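Local coordinates for uncharacterized protein PA2218 (Pseudomonas aeruginosa, PDB 2HDW), which is of unknown function but has the alpha/beta hydrolase fold and may act as a hydrolase, at residues Val66-Val71 and Asp84-Lys89; Asp57-Leu62 and Lys109-Gly114; Leu50-Glu55 and Thr80-Leu85; Pro97-Gly102 and Arg123-Leu128; Ile173-Ile178 and Lys193-Val198. All blocks are in the same frame, centred on the assembly; numbering follows the deposited sequence.

Contact 1 (Val66-Val71 and Asp84-Lys89); sequences VEHRKV and DLYLPK
Residues Val66-Val71 and Asp84-Lys89 pair as the two arms of an antiparallel beta hairpin, their axes 4.7 Å apart and inclined at 158°. Backbone bonds form at two hydrogen-bonded pairs. Glu67 N reaches Leu87 O over 2.9 Å and is answered by Leu87 N to Glu67 O; Leu85 N gives a 3.0 Å bond to Arg69 O, whereas the return bond from Arg69 N to Leu85 O is weak. The polar side-chain link lies on the face that carries His68, Lys70, Asp84 and Tyr86. His68 NE2 donates to Asp84 OD1 at 2.7 Å and 167°; the oxygen sits in the imidazole plane, but the nitrogen meets it from above the carboxylate plane. With CG anti to the backbone N (chi1 164°), the imidazole runs beside Tyr86, and His68 CD2 lies 3.5 Å from Tyr86 CE1, over one face of the phenol ring near the rim. Lys70 runs alongside Asp84, touching OD1 with CD, while its NZ goes to Glu137. Asp84 OD1 also takes a salt bridge from Lys58, so this buried oxygen is gripped by two donors. On the other face, Leu85 CD2 lies against one face of the Arg69 guanidinium, 3.5 Å from Arg69 NH1. At the open end of the hairpin, the Lys89 chain crosses Glu67 and places Lys89 CG 3.5 Å from Glu67 CG. Strand 66-74 is an outermost strand of the mixed sheet; strand 80-88 continues inward to strand 126-130, and helix 112-122 covers Tyr86 and Val66.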
# COMPACT_ATOMS: atom_id res chain seq x y z
N VAL A 66 -1.00 -22.21 -5.88
CA VAL A 66 -0.28 -21.65 -4.74
C VAL A 66 -0.71 -22.24 -3.41
O VAL A 66 -1.81 -22.76 -3.28
CB VAL A 66 -0.46 -20.12 -4.69
CG1 VAL A 66 0.33 -19.53 -3.55
CG2 VAL A 66 -0.03 -19.50 -6.01
N GLU A 67 0.19 -22.17 -2.43
CA GLU A 67 -0.08 -22.64 -1.08
C GLU A 67 -0.27 -21.38 -0.26
O GLU A 67 0.59 -20.50 -0.27
CB GLU A 67 1.12 -23.42 -0.53
CG GLU A 67 1.39 -24.74 -1.24
CD GLU A 67 2.63 -25.44 -0.69
OE1 GLU A 67 2.93 -26.56 -1.15
OE2 GLU A 67 3.29 -24.87 0.22
N HIS A 68 -1.39 -21.29 0.44
CA HIS A 68 -1.68 -20.11 1.23
C HIS A 68 -1.97 -20.36 2.71
O HIS A 68 -2.54 -21.38 3.08
CB HIS A 68 -2.88 -19.37 0.62
CG HIS A 68 -3.50 -18.38 1.56
ND1 HIS A 68 -4.34 -18.75 2.58
CD2 HIS A 68 -3.33 -17.04 1.67
CE1 HIS A 68 -4.67 -17.68 3.28
NE2 HIS A 68 -4.07 -16.63 2.75
N ARG A 69 -1.56 -19.39 3.53
CA ARG A 69 -1.79 -19.43 4.97
C ARG A 69 -1.59 -18.02 5.53
O ARG A 69 -0.87 -17.20 4.94
CB ARG A 69 -0.85 -20.44 5.65
CG ARG A 69 0.62 -20.02 5.77
CD ARG A 69 1.35 -21.01 6.68
NE ARG A 69 2.56 -20.46 7.28
CZ ARG A 69 3.76 -20.45 6.69
NH1 ARG A 69 3.90 -20.96 5.47
NH2 ARG A 69 4.80 -19.92 7.32
N LYS A 70 -2.24 -17.73 6.66
CA LYS A 70 -2.13 -16.40 7.26
C LYS A 70 -1.03 -16.37 8.32
O LYS A 70 -0.80 -17.35 9.02
CB LYS A 70 -3.48 -16.00 7.89
CG LYS A 70 -4.69 -16.43 7.05
CD LYS A 70 -5.53 -15.26 6.54
CE LYS A 70 -6.31 -14.59 7.65
NZ LYS A 70 -7.47 -13.81 7.11
N VAL A 71 -0.34 -15.24 8.42
CA VAL A 71 0.73 -15.11 9.39
C VAL A 71 0.65 -13.77 10.09
O VAL A 71 -0.13 -12.89 9.70
CB VAL A 71 2.12 -15.23 8.73
CG1 VAL A 71 2.26 -16.58 8.05
CG2 VAL A 71 2.33 -14.09 7.73
N ASP A 84 -1.21 -12.28 4.57
CA ASP A 84 -1.45 -13.50 3.81
C ASP A 84 -0.14 -13.81 3.12
O ASP A 84 0.45 -12.95 2.46
CB ASP A 84 -2.54 -13.30 2.75
CG ASP A 84 -3.94 -13.24 3.34
OD1 ASP A 84 -4.36 -14.22 3.99
OD2 ASP A 84 -4.63 -12.20 3.16
N LEU A 85 0.33 -15.04 3.28
CA LEU A 85 1.57 -15.50 2.67
C LEU A 85 1.25 -16.49 1.56
O LEU A 85 0.50 -17.44 1.78
CB LEU A 85 2.43 -16.17 3.73
CG LEU A 85 3.74 -16.83 3.30
CD1 LEU A 85 4.75 -15.78 2.85
CD2 LEU A 85 4.29 -17.64 4.46
N TYR A 86 1.81 -16.27 0.38
CA TYR A 86 1.59 -17.15 -0.77
C TYR A 86 2.92 -17.70 -1.27
O TYR A 86 3.88 -16.95 -1.44
CB TYR A 86 0.93 -16.37 -1.91
CG TYR A 86 -0.40 -15.74 -1.57
CD1 TYR A 86 -1.61 -16.37 -1.87
CD2 TYR A 86 -0.45 -14.49 -0.95
CE1 TYR A 86 -2.84 -15.78 -1.57
CE2 TYR A 86 -1.66 -13.89 -0.64
CZ TYR A 86 -2.85 -14.53 -0.94
OH TYR A 86 -4.04 -13.91 -0.62
N LEU A 87 2.97 -19.01 -1.50
CA LEU A 87 4.18 -19.65 -1.99
C LEU A 87 3.89 -20.56 -3.18
O LEU A 87 2.81 -21.15 -3.27
CB LEU A 87 4.85 -20.50 -0.90
CG LEU A 87 5.26 -19.85 0.43
CD1 LEU A 87 4.02 -19.57 1.27
CD2 LEU A 87 6.20 -20.79 1.18
N PRO A 88 4.84 -20.68 -4.11
CA PRO A 88 4.66 -21.54 -5.28
C PRO A 88 4.67 -22.99 -4.80
O PRO A 88 5.30 -23.30 -3.79
CB PRO A 88 5.89 -21.22 -6.14
CG PRO A 88 6.29 -19.84 -5.71
CD PRO A 88 6.08 -19.88 -4.22
N LYS A 89 3.95 -23.87 -5.50
CA LYS A 89 3.91 -25.29 -5.14
C LYS A 89 5.03 -26.06 -5.86
O LYS A 89 5.59 -25.55 -6.83
CB LYS A 89 2.57 -25.91 -5.52
CG LYS A 89 1.37 -25.49 -4.68
CD LYS A 89 0.12 -26.25 -5.12
CE LYS A 89 -1.08 -25.93 -4.25
NZ LYS A 89 -0.85 -26.34 -2.84

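Contact 2 (Asp57-Leu62 and Lys109-Gly114); sequences DKTFPL and KEQSSG
The Phe60 ring takes Lys58 CB over one face, toward the rim, and has Gln111 O at its edge, near the ring plane. Gly114 C approaches the ring obliquely, 3.3 Å from Phe60 CZ. With CG between the backbone N and carbonyl carbon (chi1 53°), the ring is directed at the first turn of helix 112-122. The Asp57 and Glu110 carboxylates are turned 61° apart, and Asp57 OD1 lies 3.7 Å from Glu110 CG. Backbone and hydroxyl of Thr59 both bind Glu110 O: the amide N at 3.0 Å, tilted slightly from the carbonyl plane, and OG1 at 2.7 Å, in that plane on a lone pair. The loop before strand 66-74 is thus held to the chain just ahead of a helix whose N-cap residue is Gln111, within the alpha/beta hydrolase fold. A water joins the charged groups, donating to Asp57 OD1 and to Glu110 OE2, each at 2.6 Å, and accepting from Lys58 NZ, whose salt-bridge partner is Asp84. It bridges the two carboxylates, whose like charges are probably offset by Lys58, Lys109 and Arg276. Lys109 NZ makes a 2.7 Å salt bridge to Glu110 OE2 on its syn side. Beyond the two segments, Arg276 pairs with both Asp57 and Glu110, and His274 bonds to Asp57.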
# COMPACT_ATOMS: atom_id res chain seq x y z
N ASP A 57 -12.27 -14.84 2.29
CA ASP A 57 -13.03 -13.63 2.03
C ASP A 57 -12.27 -12.65 1.13
O ASP A 57 -12.47 -11.43 1.23
CB ASP A 57 -13.40 -12.95 3.36
CG ASP A 57 -12.18 -12.47 4.13
OD1 ASP A 57 -11.10 -13.10 4.02
OD2 ASP A 57 -12.29 -11.47 4.86
N LYS A 58 -11.41 -13.18 0.27
CA LYS A 58 -10.65 -12.33 -0.65
C LYS A 58 -11.56 -11.86 -1.78
O LYS A 58 -12.64 -12.43 -2.00
CB LYS A 58 -9.45 -13.10 -1.23
CG LYS A 58 -8.16 -13.05 -0.39
CD LYS A 58 -8.31 -13.73 0.97
CE LYS A 58 -6.97 -13.79 1.71
NZ LYS A 58 -7.13 -14.24 3.13
N THR A 59 -11.13 -10.82 -2.49
CA THR A 59 -11.90 -10.26 -3.59
C THR A 59 -11.56 -10.97 -4.90
O THR A 59 -11.96 -10.52 -5.97
CB THR A 59 -11.60 -8.76 -3.76
OG1 THR A 59 -10.18 -8.56 -3.82
CG2 THR A 59 -12.17 -7.96 -2.59
N PHE A 60 -10.83 -12.07 -4.79
CA PHE A 60 -10.43 -12.87 -5.94
C PHE A 60 -10.39 -14.32 -5.48
O PHE A 60 -10.23 -14.59 -4.29
CB PHE A 60 -9.05 -12.42 -6.42
CG PHE A 60 -8.01 -12.40 -5.33
CD1 PHE A 60 -7.29 -13.55 -5.03
CD2 PHE A 60 -7.82 -11.26 -4.56
CE1 PHE A 60 -6.38 -13.56 -3.98
CE2 PHE A 60 -6.92 -11.26 -3.50
CZ PHE A 60 -6.20 -12.42 -3.21
N PRO A 61 -10.53 -15.27 -6.41
CA PRO A 61 -10.51 -16.69 -6.04
C PRO A 61 -9.13 -17.20 -5.67
O PRO A 61 -8.12 -16.71 -6.18
CB PRO A 61 -11.04 -17.39 -7.30
CG PRO A 61 -11.68 -16.29 -8.12
CD PRO A 61 -10.77 -15.12 -7.86
N LEU A 62 -9.09 -18.19 -4.79
CA LEU A 62 -7.84 -18.80 -4.37
C LEU A 62 -7.28 -19.59 -5.55
O LEU A 62 -8.01 -20.33 -6.21
CB LEU A 62 -8.08 -19.74 -3.19
CG LEU A 62 -6.90 -20.58 -2.69
CD1 LEU A 62 -5.76 -19.68 -2.21
CD2 LEU A 62 -7.38 -21.48 -1.57
N LYS A 109 -5.50 -6.36 2.82
CA LYS A 109 -4.87 -7.44 2.06
C LYS A 109 -5.82 -8.28 1.21
O LYS A 109 -5.37 -8.92 0.26
CB LYS A 109 -4.10 -8.35 3.02
CG LYS A 109 -4.97 -9.08 4.04
CD LYS A 109 -4.12 -9.75 5.10
CE LYS A 109 -4.95 -10.61 6.06
NZ LYS A 109 -6.06 -9.86 6.71
N GLU A 110 -7.10 -8.31 1.54
CA GLU A 110 -8.04 -9.11 0.76
C GLU A 110 -8.39 -8.43 -0.57
O GLU A 110 -9.03 -9.03 -1.44
CB GLU A 110 -9.32 -9.38 1.56
CG GLU A 110 -9.13 -10.26 2.80
CD GLU A 110 -8.50 -9.52 3.97
OE1 GLU A 110 -8.38 -8.27 3.91
OE2 GLU A 110 -8.14 -10.18 4.96
N GLN A 111 -7.97 -7.18 -0.72
CA GLN A 111 -8.24 -6.45 -1.94
C GLN A 111 -7.06 -6.52 -2.92
O GLN A 111 -6.45 -7.59 -3.07
CB GLN A 111 -8.64 -5.01 -1.59
CG GLN A 111 -9.96 -4.98 -0.79
CD GLN A 111 -10.27 -3.63 -0.15
OE1 GLN A 111 -9.42 -3.03 0.52
NE2 GLN A 111 -11.50 -3.16 -0.33
N SER A 112 -6.72 -5.42 -3.57
CA SER A 112 -5.65 -5.39 -4.56
C SER A 112 -4.29 -6.00 -4.20
O SER A 112 -3.73 -6.75 -5.01
CB SER A 112 -5.43 -3.96 -5.05
OG SER A 112 -4.62 -3.95 -6.22
N SER A 113 -3.75 -5.69 -3.03
CA SER A 113 -2.44 -6.25 -2.66
C SER A 113 -2.47 -7.78 -2.67
O SER A 113 -1.51 -8.43 -3.09
CB SER A 113 -1.98 -5.73 -1.29
OG SER A 113 -2.91 -6.04 -0.26
N GLY A 114 -3.58 -8.35 -2.21
CA GLY A 114 -3.71 -9.79 -2.19
C GLY A 114 -3.71 -10.36 -3.60
O GLY A 114 -3.07 -11.37 -3.87
O HOH W 1 -8.67 -12.77 4.98

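Contact 3 (Leu50-Glu55 and Thr80-Leu85); sequences LQLTQE and TLAADL
Leu50 meets strand 80-88 through the end of its side chain. Its CB points toward the strand; Leu50 CG, anti to the carbonyl carbon (chi1 -57°), comes within 4.2 Å of Thr80 CG2. From there Leu50 CD1 does most of the touching: it lies 3.8 Å from Thr80 CG2 and 3.7 Å from Thr80 O, and reaches on to Ala82 CB at 4.3 Å. The Leu50 and Thr80 side chains point opposite ways and overlap at Leu50 CD1 and Thr80 CG2. Two residues on, Leu52 repeats the approach with a single methyl, CD2, set 3.6 Å from Ala82 CB. Ala82 is thus touched by both leucines. No hydrogen bond crosses between the segments: a non-regular N-terminal run lies by apolar contact over strand 80-88, the second strand of the mixed sheet of this alpha/beta hydrolase fold. Farther along that run, Thr53 OG1 accepts from Glu55 N at 3.1 Å, closing an ST turn that bends the chain after Leu52. The Thr80 hydroxyl bonds to the backbone N of Asn47 and of Met48, so it ties the modelled N terminus to the same strand. Leu52 also packs on Lys70 and Glu137, and Thr53 N bonds to Glu137.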
# COMPACT_ATOMS: atom_id res chain seq x y z
N LEU A 50 -3.67 -12.47 17.57
CA LEU A 50 -4.72 -11.90 16.75
C LEU A 50 -5.66 -12.98 16.23
O LEU A 50 -5.23 -14.09 15.90
CB LEU A 50 -4.12 -11.14 15.56
CG LEU A 50 -3.14 -9.99 15.81
CD1 LEU A 50 -2.60 -9.50 14.46
CD2 LEU A 50 -3.81 -8.87 16.55
N GLN A 51 -6.94 -12.65 16.15
CA GLN A 51 -7.95 -13.56 15.65
C GLN A 51 -8.04 -13.32 14.15
O GLN A 51 -8.50 -12.26 13.71
CB GLN A 51 -9.30 -13.28 16.31
CG GLN A 51 -10.38 -14.28 15.97
CD GLN A 51 -11.73 -13.90 16.56
OE1 GLN A 51 -12.66 -14.71 16.58
NE2 GLN A 51 -11.84 -12.67 17.04
N LEU A 52 -7.60 -14.29 13.36
CA LEU A 52 -7.65 -14.17 11.91
C LEU A 52 -8.72 -15.09 11.33
O LEU A 52 -8.82 -16.25 11.72
CB LEU A 52 -6.29 -14.52 11.32
CG LEU A 52 -5.08 -13.78 11.90
CD1 LEU A 52 -3.82 -14.24 11.20
CD2 LEU A 52 -5.26 -12.27 11.73
N THR A 53 -9.54 -14.57 10.42
CA THR A 53 -10.59 -15.38 9.83
C THR A 53 -10.01 -16.44 8.91
O THR A 53 -9.03 -16.19 8.22
CB THR A 53 -11.58 -14.54 9.01
OG1 THR A 53 -12.59 -15.40 8.48
CG2 THR A 53 -10.87 -13.85 7.85
N GLN A 54 -10.62 -17.62 8.91
CA GLN A 54 -10.17 -18.71 8.05
C GLN A 54 -11.03 -18.77 6.80
O GLN A 54 -10.73 -19.51 5.86
CB GLN A 54 -10.25 -20.04 8.80
CG GLN A 54 -9.33 -20.11 10.01
CD GLN A 54 -7.91 -19.68 9.69
OE1 GLN A 54 -7.53 -18.53 9.92
NE2 GLN A 54 -7.12 -20.60 9.14
N GLU A 55 -12.10 -17.98 6.78
CA GLU A 55 -12.98 -17.94 5.62
C GLU A 55 -12.22 -17.28 4.48
O GLU A 55 -11.48 -16.32 4.70
CB GLU A 55 -14.23 -17.12 5.93
CG GLU A 55 -15.04 -17.64 7.11
CD GLU A 55 -15.55 -19.05 6.87
OE1 GLU A 55 -16.27 -19.27 5.87
OE2 GLU A 55 -15.23 -19.95 7.69
N THR A 80 1.53 -5.61 16.14
CA THR A 80 1.52 -6.90 15.46
C THR A 80 0.62 -6.81 14.23
O THR A 80 -0.55 -6.42 14.34
CB THR A 80 1.02 -8.02 16.39
OG1 THR A 80 1.89 -8.13 17.51
CG2 THR A 80 0.98 -9.36 15.65
N LEU A 81 1.17 -7.16 13.07
CA LEU A 81 0.42 -7.09 11.82
C LEU A 81 -0.04 -8.45 11.33
O LEU A 81 0.59 -9.47 11.61
CB LEU A 81 1.28 -6.43 10.74
CG LEU A 81 1.97 -5.11 11.11
CD1 LEU A 81 2.84 -4.66 9.95
CD2 LEU A 81 0.93 -4.05 11.44
N ALA A 82 -1.14 -8.47 10.59
CA ALA A 82 -1.68 -9.69 10.01
C ALA A 82 -1.38 -9.67 8.52
O ALA A 82 -1.36 -8.61 7.89
CB ALA A 82 -3.19 -9.78 10.25
N ALA A 83 -1.14 -10.84 7.94
CA ALA A 83 -0.83 -10.91 6.52
C ALA A 83 -1.14 -12.26 5.90
O ALA A 83 -1.31 -13.26 6.60
CB ALA A 83 0.64 -10.56 6.30
N ASP A 84 -1.21 -12.28 4.57
CA ASP A 84 -1.45 -13.50 3.81
C ASP A 84 -0.14 -13.81 3.12
O ASP A 84 0.45 -12.95 2.46
CB ASP A 84 -2.54 -13.30 2.75
CG ASP A 84 -3.94 -13.24 3.34
OD1 ASP A 84 -4.36 -14.22 3.99
OD2 ASP A 84 -4.63 -12.20 3.16
N LEU A 85 0.33 -15.04 3.28
CA LEU A 85 1.57 -15.50 2.67
C LEU A 85 1.25 -16.49 1.56
O LEU A 85 0.50 -17.44 1.78
CB LEU A 85 2.43 -16.17 3.73
CG LEU A 85 3.74 -16.83 3.30
CD1 LEU A 85 4.75 -15.78 2.85
CD2 LEU A 85 4.29 -17.64 4.46

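Contact 4 (Pro97-Gly102 and Arg123-Leu128); sequences PAIVIG and RGFVTL
Phe125 is wedged against Pro97 and Ile99, and here the contact is tightest. Ile99 CD1 stands over one face of the ring in a CH-pi contact, 3.9 Å from the centroid of the Phe125 ring and offset toward CG. The first torsion of Ile99, with CG1 anti to the carbonyl carbon (chi1 -55°), carries the ethyl arm across to that face. Pro97 CG approaches the same ring obliquely, 3.5 Å from Phe125 CD1. Parallel strand pairing continues beside it, with axes 4.8 Å apart and 16° between directions. Val126 N donates to Pro97 O in an almost straight bond (178°), Ile99 N to Val126 O at 3.0 Å, Leu128 N to Ile99 O in a more bent bond, and Ile101 N to Leu128 O at 2.9 Å. Packing is looser between the side chains on the face of Ala98 and Val126, whose CB atoms are 4.2 Å apart. At the partly exposed end lies Gly124, with positive phi, the C-prime residue of the Schellman motif that ends helix 112-122; Gly124 O is 4.3 Å from Pro97 CG. The two strands and that helix form a beta-alpha-beta crossover. Strand 173-178 flanks 96-102, strand 80-88 flanks 126-130, helix 356-366 covers Ile99 and Phe125, and helix 148-164 covers Ala98 and Val100.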
# COMPACT_ATOMS: atom_id res chain seq x y z
N PRO A 97 13.17 -16.16 -4.31
CA PRO A 97 13.20 -14.70 -4.17
C PRO A 97 11.84 -14.39 -3.54
O PRO A 97 10.92 -15.20 -3.66
CB PRO A 97 13.31 -14.21 -5.61
CG PRO A 97 12.52 -15.25 -6.37
CD PRO A 97 12.98 -16.55 -5.72
N ALA A 98 11.71 -13.24 -2.88
CA ALA A 98 10.44 -12.90 -2.24
C ALA A 98 10.04 -11.45 -2.50
O ALA A 98 10.89 -10.60 -2.77
CB ALA A 98 10.54 -13.16 -0.74
N ILE A 99 8.74 -11.19 -2.41
CA ILE A 99 8.20 -9.85 -2.64
C ILE A 99 7.17 -9.48 -1.58
O ILE A 99 6.25 -10.25 -1.31
CB ILE A 99 7.49 -9.77 -4.02
CG1 ILE A 99 8.43 -10.19 -5.14
CG2 ILE A 99 6.99 -8.35 -4.26
CD1 ILE A 99 7.75 -10.27 -6.50
N VAL A 100 7.32 -8.30 -0.98
CA VAL A 100 6.35 -7.83 -0.00
C VAL A 100 5.48 -6.81 -0.71
O VAL A 100 5.99 -5.87 -1.33
CB VAL A 100 7.01 -7.17 1.22
CG1 VAL A 100 5.93 -6.50 2.08
CG2 VAL A 100 7.74 -8.23 2.05
N ILE A 101 4.17 -6.98 -0.61
CA ILE A 101 3.24 -6.09 -1.27
C ILE A 101 2.29 -5.37 -0.31
O ILE A 101 1.66 -6.00 0.54
CB ILE A 101 2.42 -6.87 -2.30
CG1 ILE A 101 3.37 -7.69 -3.17
CG2 ILE A 101 1.60 -5.92 -3.15
CD1 ILE A 101 2.70 -8.68 -4.07
N GLY A 102 2.18 -4.06 -0.47
CA GLY A 102 1.30 -3.27 0.36
C GLY A 102 0.53 -2.26 -0.47
O GLY A 102 0.97 -1.85 -1.55
N ARG A 123 3.88 -16.62 -10.34
CA ARG A 123 5.02 -16.29 -11.20
C ARG A 123 6.34 -16.79 -10.61
O ARG A 123 7.41 -16.44 -11.10
CB ARG A 123 5.10 -14.78 -11.43
CG ARG A 123 3.83 -14.15 -11.99
CD ARG A 123 3.46 -14.74 -13.34
NE ARG A 123 2.16 -14.27 -13.81
CZ ARG A 123 1.98 -13.39 -14.80
NH1 ARG A 123 3.03 -12.87 -15.43
NH2 ARG A 123 0.76 -13.04 -15.16
N GLY A 124 6.27 -17.58 -9.54
CA GLY A 124 7.48 -18.12 -8.94
C GLY A 124 8.08 -17.42 -7.74
O GLY A 124 9.16 -17.79 -7.28
N PHE A 125 7.39 -16.41 -7.20
CA PHE A 125 7.91 -15.70 -6.04
C PHE A 125 7.15 -16.07 -4.77
O PHE A 125 6.00 -16.48 -4.81
CB PHE A 125 7.80 -14.18 -6.26
CG PHE A 125 8.55 -13.67 -7.46
CD1 PHE A 125 9.87 -13.24 -7.35
CD2 PHE A 125 7.95 -13.63 -8.72
CE1 PHE A 125 10.58 -12.78 -8.47
CE2 PHE A 125 8.65 -13.18 -9.85
CZ PHE A 125 9.97 -12.76 -9.72
N VAL A 126 7.82 -15.94 -3.62
CA VAL A 126 7.17 -16.18 -2.34
C VAL A 126 6.63 -14.77 -2.07
O VAL A 126 7.39 -13.81 -2.16
CB VAL A 126 8.17 -16.55 -1.24
CG1 VAL A 126 7.51 -16.43 0.12
CG2 VAL A 126 8.68 -17.97 -1.46
N THR A 127 5.35 -14.64 -1.75
CA THR A 127 4.79 -13.31 -1.53
C THR A 127 4.00 -13.12 -0.25
O THR A 127 3.54 -14.08 0.37
CB THR A 127 3.90 -12.89 -2.71
OG1 THR A 127 2.77 -13.77 -2.78
CG2 THR A 127 4.67 -12.96 -4.02
N LEU A 128 3.83 -11.86 0.12
CA LEU A 128 3.13 -11.51 1.34
C LEU A 128 2.34 -10.20 1.18
O LEU A 128 2.90 -9.19 0.76
CB LEU A 128 4.16 -11.38 2.47
CG LEU A 128 3.75 -11.15 3.92
CD1 LEU A 128 2.95 -12.34 4.43
CD2 LEU A 128 5.01 -10.96 4.76

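Contact 5 (Ile173-Ile178 and Lys193-Val198); sequences IGVIGI and KRVKAV
Strand 173-178 and the chain entering strand 197-201 run parallel, joined by a 2.8 Å bond from Lys196 N, almost in line with the Ile173 carbonyl (174°), to Ile173 O, and by a 3.3 Å bond from Val175 N, tilted 18° from the carbonyl plane, to Ala197 O. Val175 carries the apolar contact through both its methyls. Its chi1 of -66° turns CG1 anti to the carbonyl carbon and leaves CG2 between the backbone N and that carbon. Val175 CG2 touches Val198 CG2 and Val195 CG1, each at 3.7 Å, and Val175 CG1 meets the same Val195 methyl at 3.9 Å. Val195 crosses Val175 at about a right angle, Val198 more obliquely, so that both meet the one valine of strand 173-178. Lys196 passes Ile173 O with CB at 3.5 Å, before its NZ goes off to Glu171. Strand 173-178, helix 180-191 and strand 197-201 make up a beta-alpha-beta unit of the alpha/beta hydrolase sheet. Val189 of that helix lies on all three valines and helix 148-164 on Val175 and Val195, while on the other face of the sheet helix 356-366 covers Ile176 and Ala197.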
# COMPACT_ATOMS: atom_id res chain seq x y z
N ILE A 173 15.04 -10.08 -1.91
CA ILE A 173 13.76 -9.48 -1.54
C ILE A 173 13.46 -8.18 -2.27
O ILE A 173 14.32 -7.30 -2.38
CB ILE A 173 13.68 -9.18 -0.02
CG1 ILE A 173 14.01 -10.44 0.79
CG2 ILE A 173 12.29 -8.66 0.34
CD1 ILE A 173 13.08 -11.58 0.55
N GLY A 174 12.23 -8.06 -2.76
CA GLY A 174 11.80 -6.86 -3.44
C GLY A 174 10.47 -6.45 -2.84
O GLY A 174 9.89 -7.18 -2.02
N VAL A 175 9.97 -5.27 -3.21
CA VAL A 175 8.68 -4.82 -2.71
C VAL A 175 7.86 -4.14 -3.79
O VAL A 175 8.41 -3.59 -4.75
CB VAL A 175 8.82 -3.82 -1.54
CG1 VAL A 175 9.43 -4.50 -0.33
CG2 VAL A 175 9.64 -2.62 -1.97
N ILE A 176 6.54 -4.21 -3.66
CA ILE A 176 5.65 -3.55 -4.59
C ILE A 176 4.72 -2.64 -3.78
O ILE A 176 4.06 -3.10 -2.84
CB ILE A 176 4.77 -4.55 -5.40
CG1 ILE A 176 5.64 -5.41 -6.30
CG2 ILE A 176 3.77 -3.77 -6.26
CD1 ILE A 176 4.88 -6.55 -6.98
N GLY A 177 4.69 -1.36 -4.13
CA GLY A 177 3.83 -0.41 -3.43
C GLY A 177 2.72 0.04 -4.36
O GLY A 177 2.98 0.62 -5.41
N ILE A 178 1.48 -0.23 -3.96
CA ILE A 178 0.31 0.12 -4.76
C ILE A 178 -0.40 1.37 -4.22
O ILE A 178 -0.55 1.54 -3.02
CB ILE A 178 -0.74 -1.03 -4.76
CG1 ILE A 178 -0.07 -2.36 -5.09
CG2 ILE A 178 -1.84 -0.72 -5.77
CD1 ILE A 178 -0.96 -3.57 -4.83
N LYS A 193 18.28 -1.09 3.35
CA LYS A 193 19.20 -1.62 2.34
C LYS A 193 19.03 -3.09 1.98
O LYS A 193 19.64 -3.58 1.03
CB LYS A 193 20.64 -1.35 2.78
CG LYS A 193 20.91 0.11 3.12
CD LYS A 193 20.54 1.04 1.96
CE LYS A 193 20.84 2.50 2.31
NZ LYS A 193 20.42 3.45 1.23
N ARG A 194 18.20 -3.81 2.74
CA ARG A 194 17.96 -5.22 2.45
C ARG A 194 17.10 -5.39 1.20
O ARG A 194 17.24 -6.37 0.47
CB ARG A 194 17.26 -5.88 3.64
CG ARG A 194 18.04 -5.83 4.95
CD ARG A 194 17.19 -6.36 6.09
NE ARG A 194 15.97 -5.58 6.24
CZ ARG A 194 14.94 -5.92 7.01
NH1 ARG A 194 14.98 -7.05 7.71
NH2 ARG A 194 13.86 -5.15 7.05
N VAL A 195 16.20 -4.43 0.94
CA VAL A 195 15.32 -4.50 -0.22
C VAL A 195 16.12 -4.19 -1.49
O VAL A 195 16.67 -3.10 -1.65
CB VAL A 195 14.14 -3.51 -0.08
CG1 VAL A 195 13.14 -3.71 -1.20
CG2 VAL A 195 13.45 -3.71 1.28
N LYS A 196 16.18 -5.18 -2.38
CA LYS A 196 16.97 -5.09 -3.61
C LYS A 196 16.40 -4.32 -4.80
O LYS A 196 17.15 -3.81 -5.62
CB LYS A 196 17.33 -6.50 -4.08
CG LYS A 196 18.15 -7.31 -3.08
CD LYS A 196 19.43 -6.58 -2.69
CE LYS A 196 20.45 -7.54 -2.08
NZ LYS A 196 19.91 -8.27 -0.91
N ALA A 197 15.08 -4.25 -4.90
CA ALA A 197 14.44 -3.55 -6.01
C ALA A 197 13.04 -3.17 -5.58
O ALA A 197 12.49 -3.77 -4.65
CB ALA A 197 14.39 -4.46 -7.24
N VAL A 198 12.46 -2.18 -6.26
CA VAL A 198 11.13 -1.70 -5.91
C VAL A 198 10.31 -1.27 -7.12
O VAL A 198 10.81 -0.61 -8.03
CB VAL A 198 11.21 -0.49 -4.93
CG1 VAL A 198 11.99 0.66 -5.58
CG2 VAL A 198 9.81 -0.03 -4.54

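From the N terminus, the run 50-55 is tied by contact 3 to strand 80-88, and the loop 57-62 by contact 2 to the start of helix 112-122; these two cross along the chain. Contact 1, the hairpin 66-71 with 84-89, is nested inside the loop closed by contact 2 and shares Asp84 and Leu85 with contact 3. Contact 4 closes the next crossover and itself crosses contact 2, because helix 112-122 lies between its strands. Contact 5 follows in series, its first strand pairing with strand 96-102 of contact 4. Contacts 1, 4 and 5 thus build parts of one sheet; contact 3 lays the N-terminal chain on it, and contact 2 fixes that chain to the start of helix 112-122.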